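Local coordinates for protein endo-alpha-mannosidase (Bacteroides thetaiotaomicron, PDB 4ACY) that hydrolyses internal alpha-mannosidic linkages as a family GH99 endo-alpha-mannosidase and probably acts on mannose-containing glycans, at residues K205-G210 with S214-K219; D243-Y248 with Q268-H273; K312-I315 with Y321-I324. One frame throughout, in Å; residues are numbered along the deposited sequence.

How the contacts relate
The three contacts follow one another along a (beta/alpha)8 barrel and illustrate how interaction chemistry changes with depth. Contact 1 lies toward the surface, its centre about 25 Å from the centre of the chain, and is mostly polar: a helix end and the loop after it are tied by backbone carbonyls, a serine and an arginine. Contacts 2 and 3 are buried, apolar meetings of a barrel strand with a helix, without hydrogen bonds between their segments; contact 2 is aromatic, contact 3 aliphatic. Their centres are about 13 Å apart and both reach the same sheet. Contacts 1 and 2 are joined directly by the salt bridge between Arg216 and Asp243.

Contact 1: residues K205-G210 with S214-K219; sequences KLFAAG and SVRNTK
The carboxyl end of helix 200-207 and the loop leading to the next barrel strand meet here, where the last helical residues Leu206 and Phe207, and Ala208 just past them, turn their carbonyls to Val215, Arg216 and Ser214. Val215 N donates to Leu206 O at 3.0 Å, in the carbonyl plane. One residue on, Arg216 NE reaches Phe207 O at 2.7 Å with a nearly straight N-H (169°); the oxygen lies at the edge of the guanidinium, in its plane. A bend at chi2 (-52°) folds the arginine chain back toward this carbonyl, and its NH2 comes within 3.7 Å of Phe207 CB, the guanidinium and ring planes being 48° apart. Ser214 OG works in two directions: it donates to Ala208 O at 2.8 Å, and it accepts from Arg216 N at 2.9 Å, the bond of an ST turn that overlaps the type II beta turn from Val215 to Thr218. A water donates to both Ala209 O and Arg216 O, bridging the two segments. Beneath the polar grip, Leu206 CD1 packs on Val215 CG1 at 3.8 Å, while Val215 CG2 sits at the edge of the Phe207 ring. The guanidinium also forms salt bridges to Asp221 and Asp243, Leu206 and Val215 rest against helix 161-175, and Phe207 stacks on Phe224 of strand 223-227.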
loop_
_atom_site.group_PDB
_atom_site.type_symbol
_atom_site.label_atom_id
_atom_site.label_comp_id
_atom_site.label_asym_id
_atom_site.label_seq_id
_atom_site.Cartn_x
_atom_site.Cartn_y
_atom_site.Cartn_z
ATOM N N LYS A 205 -11.097 -6.826 21.588
ATOM C CA LYS A 205 -11.316 -5.772 22.586
ATOM C C LYS A 205 -11.599 -4.421 21.933
ATOM O O LYS A 205 -12.290 -3.572 22.495
ATOM C CB LYS A 205 -10.107 -5.652 23.510
ATOM C CG LYS A 205 -9.904 -6.881 24.381
ATOM C CD LYS A 205 -8.605 -6.798 25.145
ATOM C CE LYS A 205 -8.526 -7.913 26.170
ATOM N NZ LYS A 205 -7.178 -7.885 26.809
ATOM N N LEU A 206 -11.028 -4.234 20.749
ATOM C CA LEU A 206 -11.156 -3.004 19.986
ATOM C C LEU A 206 -12.298 -3.068 18.959
ATOM O O LEU A 206 -12.970 -2.058 18.722
ATOM C CB LEU A 206 -9.819 -2.709 19.271
ATOM C CG LEU A 206 -9.742 -1.437 18.438
ATOM C CD1 LEU A 206 -9.921 -0.243 19.355
ATOM C CD2 LEU A 206 -8.405 -1.351 17.684
ATOM N N PHE A 207 -12.525 -4.246 18.372
ATOM C CA PHE A 207 -13.419 -4.366 17.212
ATOM C C PHE A 207 -14.741 -5.116 17.450
ATOM O O PHE A 207 -15.633 -5.060 16.609
ATOM C CB PHE A 207 -12.686 -4.997 16.016
ATOM C CG PHE A 207 -11.535 -4.181 15.487
ATOM C CD1 PHE A 207 -11.624 -2.795 15.372
ATOM C CD2 PHE A 207 -10.363 -4.818 15.065
ATOM C CE1 PHE A 207 -10.558 -2.047 14.861
ATOM C CE2 PHE A 207 -9.295 -4.073 14.552
ATOM C CZ PHE A 207 -9.392 -2.691 14.460
ATOM N N ALA A 208 -14.858 -5.853 18.556
ATOM C CA ALA A 208 -16.152 -6.454 18.923
ATOM C C ALA A 208 -17.074 -5.372 19.474
ATOM O O ALA A 208 -16.623 -4.437 20.135
ATOM C CB ALA A 208 -15.971 -7.575 19.945
ATOM N N ALA A 209 -18.369 -5.491 19.196
ATOM C CA ALA A 209 -19.355 -4.524 19.696
ATOM C C ALA A 209 -19.222 -4.337 21.215
ATOM O O ALA A 209 -19.205 -3.211 21.705
ATOM C CB ALA A 209 -20.771 -4.964 19.323
ATOM N N GLY A 210 -19.093 -5.443 21.942
ATOM C CA GLY A 210 -18.967 -5.398 23.402
ATOM C C GLY A 210 -17.554 -5.229 23.927
ATOM O O GLY A 210 -17.342 -5.210 25.145
ATOM N N SER A 214 -13.908 -0.836 22.733
ATOM C CA SER A 214 -14.502 -0.884 21.394
ATOM C C SER A 214 -14.628 0.482 20.744
ATOM O O SER A 214 -14.937 1.481 21.405
ATOM C CB SER A 214 -15.874 -1.560 21.410
ATOM O OG SER A 214 -16.385 -1.676 20.090
ATOM N N VAL A 215 -14.374 0.523 19.442
ATOM C CA VAL A 215 -14.677 1.714 18.642
ATOM C C VAL A 215 -16.021 1.560 17.913
ATOM O O VAL A 215 -16.465 2.467 17.200
ATOM C CB VAL A 215 -13.571 2.014 17.586
ATOM C CG1 VAL A 215 -12.316 2.518 18.270
ATOM C CG2 VAL A 215 -13.277 0.793 16.738
ATOM N N ARG A 216 -16.654 0.407 18.075
ATOM C CA ARG A 216 -17.876 0.132 17.341
ATOM C C ARG A 216 -18.975 1.052 17.843
ATOM O O ARG A 216 -19.173 1.215 19.056
ATOM C CB ARG A 216 -18.304 -1.325 17.468
ATOM C CG ARG A 216 -17.338 -2.363 16.861
ATOM C CD ARG A 216 -16.983 -2.020 15.424
ATOM N NE ARG A 216 -16.130 -3.053 14.827
ATOM C CZ ARG A 216 -15.631 -2.991 13.593
ATOM N NH1 ARG A 216 -15.907 -1.962 12.809
ATOM N NH2 ARG A 216 -14.863 -3.978 13.143
ATOM N N ASN A 217 -19.643 1.685 16.886
ATOM C CA ASN A 217 -20.746 2.604 17.154
ATOM C C ASN A 217 -20.338 3.855 17.916
ATOM O O ASN A 217 -21.166 4.521 18.543
ATOM C CB ASN A 217 -21.922 1.854 17.781
ATOM C CG ASN A 217 -22.462 0.797 16.852
ATOM O OD1 ASN A 217 -22.633 1.037 15.648
ATOM N ND2 ASN A 217 -22.722 -0.382 17.391
ATOM N N THR A 218 -19.046 4.163 17.846
ATOM C CA THR A 218 -18.523 5.454 18.247
ATOM C C THR A 218 -18.252 6.216 16.962
ATOM O O THR A 218 -18.384 5.665 15.871
ATOM C CB THR A 218 -17.198 5.328 19.037
ATOM O OG1 THR A 218 -16.137 4.971 18.135
ATOM C CG2 THR A 218 -17.307 4.279 20.120
ATOM N N LYS A 219 -17.855 7.479 17.082
ATOM C CA LYS A 219 -17.482 8.270 15.926
ATOM C C LYS A 219 -16.190 7.742 15.276
ATOM O O LYS A 219 -15.788 8.235 14.224
ATOM C CB LYS A 219 -17.290 9.734 16.329
ATOM C CG LYS A 219 -16.011 9.984 17.121
ATOM C CD LYS A 219 -15.782 11.467 17.385
ATOM C CE LYS A 219 -15.331 12.215 16.128
ATOM N NZ LYS A 219 -14.948 13.611 16.492
HETATM O O HOH W 1 -19.626 -0.816 20.967
#

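Contact 2: residues D243-Y248 with Q268-H273; sequences DGFYTY and QWAKAH
Phe245 is the strand residue that carries this contact, and its ring reaches Trp269 and Ala270 on the helix that follows. Atom CE1 serves both partners: it lies 3.8 Å from Trp269 CE3 and equally close to Ala270 CB, while CZ adds a second touch on the alanine methyl. The phenyl and the six-membered ring of Trp269 meet obliquely, with centroids 5.8 Å apart and planes at 70°. With CG between the backbone N and the carbonyl carbon (chi1 54°), the phenyl extends outward from the strand to the helix. The indole is braced within its own segment by His273, whose CD2 rests 3.3 Å above the indole plane near its rim. A serine in place of Phe245 would probably open a gap before the Ala270 methyl and deprive the indole of its aromatic neighbour from the strand. This is the strand-to-helix packing of a beta-alpha-beta unit in the barrel: strand 244-246 lies between the parallel strands 223-227 and 276-281, helix 263-272 covers its outer side, and Phe277 of the next strand touches both Phe245 and Ala270.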
loop_
_atom_site.group_PDB
_atom_site.type_symbol
_atom_site.label_atom_id
_atom_site.label_comp_id
_atom_site.label_asym_id
_atom_site.label_seq_id
_atom_site.Cartn_x
_atom_site.Cartn_y
_atom_site.Cartn_z
ATOM N N ASP A 243 -13.573 -6.221 9.710
ATOM C CA ASP A 243 -14.573 -6.127 8.652
ATOM C C ASP A 243 -14.155 -6.789 7.360
ATOM O O ASP A 243 -14.985 -7.014 6.472
ATOM C CB ASP A 243 -14.893 -4.658 8.411
ATOM C CG ASP A 243 -15.385 -3.997 9.659
ATOM O OD1 ASP A 243 -16.592 -4.149 9.958
ATOM O OD2 ASP A 243 -14.573 -3.370 10.367
ATOM N N GLY A 244 -12.866 -7.082 7.245
ATOM C CA GLY A 244 -12.378 -7.711 6.041
ATOM C C GLY A 244 -10.897 -8.006 6.088
ATOM O O GLY A 244 -10.259 -7.912 7.142
ATOM N N PHE A 245 -10.367 -8.358 4.924
ATOM C CA PHE A 245 -8.962 -8.779 4.830
ATOM C C PHE A 245 -8.333 -8.424 3.495
ATOM O O PHE A 245 -9.014 -8.369 2.472
ATOM C CB PHE A 245 -8.820 -10.293 5.085
ATOM C CG PHE A 245 -9.687 -11.147 4.215
ATOM C CD1 PHE A 245 -11.016 -11.388 4.560
ATOM C CD2 PHE A 245 -9.171 -11.757 3.069
ATOM C CE1 PHE A 245 -11.831 -12.201 3.749
ATOM C CE2 PHE A 245 -9.976 -12.577 2.264
ATOM C CZ PHE A 245 -11.305 -12.796 2.610
ATOM N N TYR A 246 -7.019 -8.189 3.517
ATOM C CA TYR A 246 -6.257 -7.912 2.294
ATOM C C TYR A 246 -4.988 -8.729 2.298
ATOM O O TYR A 246 -4.663 -9.357 3.319
ATOM C CB TYR A 246 -5.953 -6.409 2.123
ATOM C CG TYR A 246 -4.869 -5.811 3.015
ATOM C CD1 TYR A 246 -4.959 -5.857 4.416
ATOM C CD2 TYR A 246 -3.769 -5.153 2.447
ATOM C CE1 TYR A 246 -3.951 -5.284 5.229
ATOM C CE2 TYR A 246 -2.778 -4.552 3.238
ATOM C CZ TYR A 246 -2.867 -4.634 4.633
ATOM O OH TYR A 246 -1.913 -4.055 5.443
ATOM N N THR A 247 -4.289 -8.732 1.171
ATOM C CA THR A 247 -3.202 -9.699 0.955
ATOM C C THR A 247 -1.825 -9.059 0.871
ATOM O O THR A 247 -0.808 -9.725 1.119
ATOM C CB THR A 247 -3.450 -10.569 -0.281
ATOM O OG1 THR A 247 -3.485 -9.752 -1.455
ATOM C CG2 THR A 247 -4.777 -11.319 -0.140
ATOM N N TYR A 248 -1.820 -7.773 0.512
ATOM C CA TYR A 248 -0.633 -6.926 0.372
ATOM C C TYR A 248 0.438 -7.347 -0.650
ATOM O O TYR A 248 0.690 -6.632 -1.620
ATOM C CB TYR A 248 0.030 -6.528 1.712
ATOM C CG TYR A 248 1.067 -5.486 1.419
ATOM C CD1 TYR A 248 0.682 -4.180 1.122
ATOM C CD2 TYR A 248 2.423 -5.828 1.301
ATOM C CE1 TYR A 248 1.621 -3.215 0.758
ATOM C CE2 TYR A 248 3.383 -4.855 0.932
ATOM C CZ TYR A 248 2.965 -3.559 0.670
ATOM O OH TYR A 248 3.882 -2.580 0.318
ATOM N N GLN A 268 -15.199 -16.187 -1.996
ATOM C CA GLN A 268 -16.326 -17.031 -1.592
ATOM C C GLN A 268 -16.462 -17.067 -0.069
ATOM O O GLN A 268 -17.569 -16.958 0.448
ATOM C CB GLN A 268 -16.187 -18.456 -2.151
ATOM C CG GLN A 268 -16.505 -18.627 -3.638
ATOM C CD GLN A 268 -16.156 -20.033 -4.162
ATOM O OE1 GLN A 268 -16.294 -21.040 -3.444
ATOM N NE2 GLN A 268 -15.707 -20.107 -5.416
ATOM N N TRP A 269 -15.336 -17.207 0.636
ATOM C CA TRP A 269 -15.316 -17.181 2.101
ATOM C C TRP A 269 -15.798 -15.828 2.626
ATOM O O TRP A 269 -16.596 -15.763 3.570
ATOM C CB TRP A 269 -13.903 -17.471 2.642
ATOM C CG TRP A 269 -13.880 -17.651 4.142
ATOM C CD1 TRP A 269 -13.997 -18.831 4.828
ATOM C CD2 TRP A 269 -13.756 -16.624 5.139
ATOM N NE1 TRP A 269 -13.947 -18.605 6.177
ATOM C CE2 TRP A 269 -13.806 -17.261 6.402
ATOM C CE3 TRP A 269 -13.618 -15.230 5.089
ATOM C CZ2 TRP A 269 -13.707 -16.555 7.606
ATOM C CZ3 TRP A 269 -13.523 -14.529 6.286
ATOM C CH2 TRP A 269 -13.568 -15.191 7.527
ATOM N N ALA A 270 -15.306 -14.750 2.010
ATOM C CA ALA A 270 -15.669 -13.401 2.418
ATOM C C ALA A 270 -17.181 -13.200 2.341
ATOM O O ALA A 270 -17.791 -12.709 3.287
ATOM C CB ALA A 270 -14.951 -12.360 1.554
ATOM N N LYS A 271 -17.758 -13.557 1.196
ATOM C CA LYS A 271 -19.198 -13.429 0.957
ATOM C C LYS A 271 -19.967 -14.246 2.002
ATOM O O LYS A 271 -20.902 -13.742 2.637
ATOM C CB LYS A 271 -19.524 -13.874 -0.477
ATOM C CG LYS A 271 -20.953 -13.629 -0.964
ATOM C CD LYS A 271 -21.099 -14.124 -2.413
ATOM C CE LYS A 271 -22.555 -14.431 -2.787
ATOM N NZ LYS A 271 -23.149 -13.334 -3.607
ATOM N N ALA A 272 -19.544 -15.490 2.208
ATOM C CA ALA A 272 -20.213 -16.371 3.165
ATOM C C ALA A 272 -20.097 -15.888 4.614
ATOM O O ALA A 272 -20.948 -16.211 5.440
ATOM C CB ALA A 272 -19.703 -17.818 3.022
ATOM N N HIS A 273 -19.057 -15.107 4.918
ATOM C CA HIS A 273 -18.810 -14.647 6.286
ATOM C C HIS A 273 -19.025 -13.149 6.514
ATOM O O HIS A 273 -18.600 -12.602 7.543
ATOM C CB HIS A 273 -17.417 -15.088 6.737
ATOM C CG HIS A 273 -17.306 -16.565 6.926
ATOM N ND1 HIS A 273 -17.450 -17.168 8.158
ATOM C CD2 HIS A 273 -17.133 -17.565 6.032
ATOM C CE1 HIS A 273 -17.335 -18.476 8.018
ATOM N NE2 HIS A 273 -17.145 -18.744 6.739
#

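Contact 3: residues K312-I315 with Y321-I324; sequences KAAI and YISI
Ile322 points its longer branch from the last barrel strand at Ala314 and Ile315 of the preceding helix, and the terminal methyl makes the closest touches with both. CD1 lies 3.8 Å from Ala314 CB and the same distance from Ile315 CG1, so a single methyl meets two successive helix residues. The two partners present themselves differently. Ala314 directs its CB toward the strand and touches the branch at two points, CD1 and, at 4.2 Å, CG1. Ile315 instead meets the strand residue obliquely, offering the flank of its side chain through the methylene CG1. On Ile322, CG1 is anti to the carbonyl carbon (chi1 -68°) and CD1 continues the chain in an extended form (chi2 176°), which brings the methyl up to the helix. The small alanine suits this approach: the CA atoms of Ala314 and Ile322 are 7.0 Å apart, and a methyl on the helix side is met by the much longer branch from the strand. All three residues are buried and the touching atoms are all carbon, making this plain hydrophobic packing between the last barrel strand and the helix before it. Strand 322-324 pairs with strand 276-281 on one side and closes the barrel by pairing with the first strand, 42-46, on the other. On its outer side, Ile322 also touches Tyr311 of helix 305-316 and Phe371 of helix 359-376, Ala314 reaches Pro279 and Val281, and Ile315 packs on Trp367 and Ala374 of helix 359-376.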
loop_
_atom_site.group_PDB
_atom_site.type_symbol
_atom_site.label_atom_id
_atom_site.label_comp_id
_atom_site.label_asym_id
_atom_site.label_seq_id
_atom_site.Cartn_x
_atom_site.Cartn_y
_atom_site.Cartn_z
ATOM N N LYS A 312 -6.044 -9.237 -13.702
ATOM C CA LYS A 312 -7.141 -10.050 -14.229
ATOM C C LYS A 312 -7.647 -11.041 -13.184
ATOM O O LYS A 312 -8.857 -11.190 -13.006
ATOM C CB LYS A 312 -6.734 -10.772 -15.523
ATOM C CG LYS A 312 -7.859 -11.617 -16.173
ATOM C CD LYS A 312 -9.106 -10.778 -16.503
ATOM C CE LYS A 312 -9.948 -11.421 -17.607
ATOM N NZ LYS A 312 -11.278 -10.742 -17.713
ATOM N N ALA A 313 -6.729 -11.699 -12.479
ATOM C CA ALA A 313 -7.104 -12.615 -11.387
ATOM C C ALA A 313 -7.904 -11.905 -10.282
ATOM O O ALA A 313 -8.871 -12.456 -9.758
ATOM C CB ALA A 313 -5.873 -13.284 -10.801
ATOM N N ALA A 314 -7.488 -10.693 -9.927
ATOM C CA ALA A 314 -8.193 -9.913 -8.904
ATOM C C ALA A 314 -9.617 -9.576 -9.351
ATOM O O ALA A 314 -10.560 -9.728 -8.582
ATOM C CB ALA A 314 -7.429 -8.657 -8.541
ATOM N N ILE A 315 -9.776 -9.161 -10.603
ATOM C CA ILE A 315 -11.105 -8.831 -11.132
ATOM C C ILE A 315 -11.976 -10.087 -11.186
ATOM O O ILE A 315 -13.128 -10.070 -10.740
ATOM C CB ILE A 315 -11.010 -8.156 -12.515
ATOM C CG1 ILE A 315 -10.365 -6.764 -12.387
ATOM C CG2 ILE A 315 -12.400 -8.048 -13.178
ATOM C CD1 ILE A 315 -9.922 -6.189 -13.712
ATOM N N TYR A 321 -13.443 -4.595 -4.141
ATOM C CA TYR A 321 -12.402 -3.571 -3.992
ATOM C C TYR A 321 -11.107 -4.210 -4.403
ATOM O O TYR A 321 -10.901 -5.392 -4.141
ATOM C CB TYR A 321 -12.245 -3.150 -2.522
ATOM C CG TYR A 321 -13.429 -2.434 -1.936
ATOM C CD1 TYR A 321 -14.530 -3.149 -1.470
ATOM C CD2 TYR A 321 -13.436 -1.045 -1.822
ATOM C CE1 TYR A 321 -15.626 -2.501 -0.922
ATOM C CE2 TYR A 321 -14.536 -0.378 -1.280
ATOM C CZ TYR A 321 -15.614 -1.118 -0.831
ATOM O OH TYR A 321 -16.696 -0.468 -0.302
ATOM N N ILE A 322 -10.240 -3.439 -5.040
ATOM C CA ILE A 322 -8.906 -3.926 -5.397
ATOM C C ILE A 322 -7.887 -2.940 -4.881
ATOM O O ILE A 322 -8.065 -1.726 -5.009
ATOM C CB ILE A 322 -8.777 -4.182 -6.928
ATOM C CG1 ILE A 322 -9.669 -5.368 -7.327
ATOM C CG2 ILE A 322 -7.291 -4.447 -7.336
ATOM C CD1 ILE A 322 -9.691 -5.642 -8.837
ATOM N N SER A 323 -6.820 -3.461 -4.276
ATOM C CA SER A 323 -5.727 -2.624 -3.840
ATOM C C SER A 323 -4.504 -2.878 -4.704
ATOM O O SER A 323 -4.303 -3.980 -5.230
ATOM C CB SER A 323 -5.419 -2.819 -2.344
ATOM O OG SER A 323 -5.107 -4.182 -2.039
ATOM N N ILE A 324 -3.702 -1.835 -4.863
ATOM C CA ILE A 324 -2.527 -1.887 -5.712
ATOM C C ILE A 324 -1.258 -1.721 -4.871
ATOM O O ILE A 324 -1.030 -0.684 -4.235
ATOM C CB ILE A 324 -2.583 -0.820 -6.837
ATOM C CG1 ILE A 324 -3.797 -1.090 -7.747
ATOM C CG2 ILE A 324 -1.284 -0.841 -7.661
ATOM C CD1 ILE A 324 -4.025 -0.004 -8.773
#